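Twitching motility protein PilT (Aquifex aeolicus, PDB 2EYU) probably hydrolyses ATP as the motor that retracts type IV pili and so powers twitching motility. Local coordinates at residues 218-223 with 240-245. The protein carries 1 engineered substitution. Sequence-based numbering, arbitrary orientation.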
loop_
_atom_site.group_PDB
_atom_site.type_symbol
_atom_site.label_atom_id
_atom_site.label_comp_id
_atom_site.label_asym_id
_atom_site.label_seq_id
_atom_site.Cartn_x
_atom_site.Cartn_y
_atom_site.Cartn_z
ATOM N N THR A 218 -9.337 -10.082 1.576
ATOM C CA THR A 218 -10.106 -8.930 2.049
ATOM C C THR A 218 -9.792 -8.700 3.522
ATOM O O THR A 218 -9.311 -9.622 4.178
ATOM C CB THR A 218 -11.608 -9.183 1.853
ATOM O OG1 THR A 218 -11.832 -9.425 0.449
ATOM C CG2 THR A 218 -12.460 -7.985 2.224
HETATM N N MSE A 219 -10.071 -7.520 4.035
HETATM C CA MSE A 219 -9.897 -7.190 5.454
HETATM C C MSE A 219 -10.787 -8.053 6.334
HETATM O O MSE A 219 -10.341 -8.610 7.343
HETATM C CB MSE A 219 -10.224 -5.704 5.568
HETATM C CG MSE A 219 -10.343 -5.132 6.963
HETATM SE SE MSE A 219 -8.632 -5.074 7.837
HETATM C CE MSE A 219 -8.114 -3.435 6.960
ATOM N N ASN A 220 -12.054 -8.161 5.935
ATOM C CA ASN A 220 -13.075 -8.956 6.615
ATOM C C ASN A 220 -12.618 -10.388 6.795
ATOM O O ASN A 220 -12.860 -11.058 7.805
ATOM C CB ASN A 220 -14.377 -8.906 5.822
ATOM C CG ASN A 220 -15.348 -7.846 6.283
ATOM O OD1 ASN A 220 -16.386 -7.604 5.665
ATOM N ND2 ASN A 220 -15.023 -7.205 7.389
ATOM N N GLN A 221 -11.907 -10.908 5.789
ATOM C CA GLN A 221 -11.388 -12.266 5.959
ATOM C C GLN A 221 -10.287 -12.331 7.016
ATOM O O GLN A 221 -10.226 -13.222 7.876
ATOM C CB GLN A 221 -10.857 -12.790 4.631
ATOM C CG GLN A 221 -11.806 -12.771 3.436
ATOM C CD GLN A 221 -11.099 -13.475 2.279
ATOM O OE1 GLN A 221 -10.727 -12.867 1.277
ATOM N NE2 GLN A 221 -10.901 -14.774 2.481
ATOM N N THR A 222 -9.382 -11.362 6.934
ATOM C CA THR A 222 -8.244 -11.276 7.839
ATOM C C THR A 222 -8.696 -11.102 9.290
ATOM O O THR A 222 -8.112 -11.671 10.210
ATOM C CB THR A 222 -7.301 -10.121 7.467
ATOM O OG1 THR A 222 -6.754 -10.286 6.151
ATOM C CG2 THR A 222 -6.123 -10.129 8.436
ATOM N N LEU A 223 -9.738 -10.310 9.514
ATOM C CA LEU A 223 -10.379 -10.215 10.815
ATOM C C LEU A 223 -10.990 -11.532 11.263
ATOM O O LEU A 223 -10.904 -12.011 12.398
ATOM C CB LEU A 223 -11.487 -9.149 10.758
ATOM C CG LEU A 223 -10.997 -7.732 10.491
ATOM C CD1 LEU A 223 -12.151 -6.819 10.099
ATOM C CD2 LEU A 223 -10.260 -7.223 11.717
ATOM N N ALA A 240 -13.765 -2.907 13.532
ATOM C CA ALA A 240 -12.745 -2.538 12.563
ATOM C C ALA A 240 -13.102 -2.928 11.135
ATOM O O ALA A 240 -12.510 -2.469 10.158
ATOM C CB ALA A 240 -11.440 -3.210 12.987
ATOM N N SER A 241 -14.077 -3.801 10.970
ATOM C CA SER A 241 -14.565 -4.228 9.663
ATOM C C SER A 241 -15.121 -3.088 8.828
ATOM O O SER A 241 -15.955 -2.296 9.267
ATOM C CB SER A 241 -15.654 -5.293 9.859
ATOM O OG SER A 241 -16.415 -5.490 8.688
ATOM N N PRO A 242 -14.686 -2.987 7.569
ATOM C CA PRO A 242 -15.238 -1.983 6.653
ATOM C C PRO A 242 -16.585 -2.435 6.094
ATOM O O PRO A 242 -17.165 -1.812 5.215
ATOM C CB PRO A 242 -14.210 -1.932 5.527
ATOM C CG PRO A 242 -13.555 -3.272 5.538
ATOM C CD PRO A 242 -13.658 -3.821 6.935
ATOM N N ASP A 243 -17.091 -3.549 6.612
ATOM C CA ASP A 243 -18.450 -3.979 6.327
ATOM C C ASP A 243 -18.853 -5.078 7.306
ATOM O O ASP A 243 -18.722 -6.261 7.064
ATOM C CB ASP A 243 -18.661 -4.472 4.898
ATOM C CG ASP A 243 -20.087 -4.146 4.470
ATOM O OD1 ASP A 243 -20.506 -2.991 4.712
ATOM O OD2 ASP A 243 -20.753 -5.038 3.917
ATOM N N PRO A 244 -19.359 -4.645 8.451
ATOM C CA PRO A 244 -19.695 -5.584 9.526
ATOM C C PRO A 244 -20.674 -6.650 9.060
ATOM O O PRO A 244 -20.619 -7.804 9.483
ATOM C CB PRO A 244 -20.322 -4.651 10.555
ATOM C CG PRO A 244 -20.762 -3.450 9.787
ATOM C CD PRO A 244 -19.657 -3.244 8.784
ATOM N N LYS A 245 -21.599 -6.303 8.161
ATOM C CA LYS A 245 -22.642 -7.237 7.748
ATOM C C LYS A 245 -22.093 -8.505 7.101
ATOM O O LYS A 245 -22.607 -9.604 7.343
ATOM C CB LYS A 245 -23.596 -6.543 6.770
ATOM C CG LYS A 245 -25.000 -6.356 7.319
ATOM C CD LYS A 245 -25.052 -5.177 8.277
ATOM C CE LYS A 245 -26.485 -4.910 8.715
ATOM N NZ LYS A 245 -27.341 -4.499 7.557
#
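Asn-220 and Ser-241 mark the closest backbone approach, with CA atoms 5.8 Å apart, where the first turn of helix 219-228 faces the loop that joins helix 234-240 to helix 244-251. No backbone hydrogen bond crosses here; side chains of the helix meet both side-chain and backbone atoms of the loop. Met-219 presents its methylene part rather than its selenium: with CG anti to the backbone N (chi1 171°), CG lies 3.6 Å from CD of Pro-242, and the selenomethionine chain then bends twice, its side chain also touching Ala-181 of strand 179-185. One turn on, Leu-223 uses a single methyl, CD1, which rests 3.6 Å from CA of Ser-241 and also meets CB of that serine; CD2 is only loosely opposed to CB of Ala-240, at 4.4 Å. Between these two apolar contacts the amide of Asn-220 reaches the loop, where its CG is 3.5 Å from OG of Ser-241 and 3.8 Å from O of Asp-243. The amide thus has two polar loop atoms beside it. A leucine here, lacking the amide, would probably leave the hydroxyl of Ser-241 and the carbonyl of Asp-243 beside an apolar branch, without a polar neighbour from this side chain. Within the loop, OG of Ser-241 accepts from N of Asp-243 (2.9 Å, N-H...O angle 148°), the pattern of an ST turn, read with caution because the hydroxyl is modelled too near an adjacent atom. Leu-247 of helix 244-251 packs against Asn-220, Leu-223 and Ser-241, adding an aliphatic side chain next to the polar group. The chemistry is thus a buried polar group set between aliphatic contacts, with the linker before helix 244-251 packed against the start of helix 219-228, beside strands 162-171 and 179-185 of the central sheet.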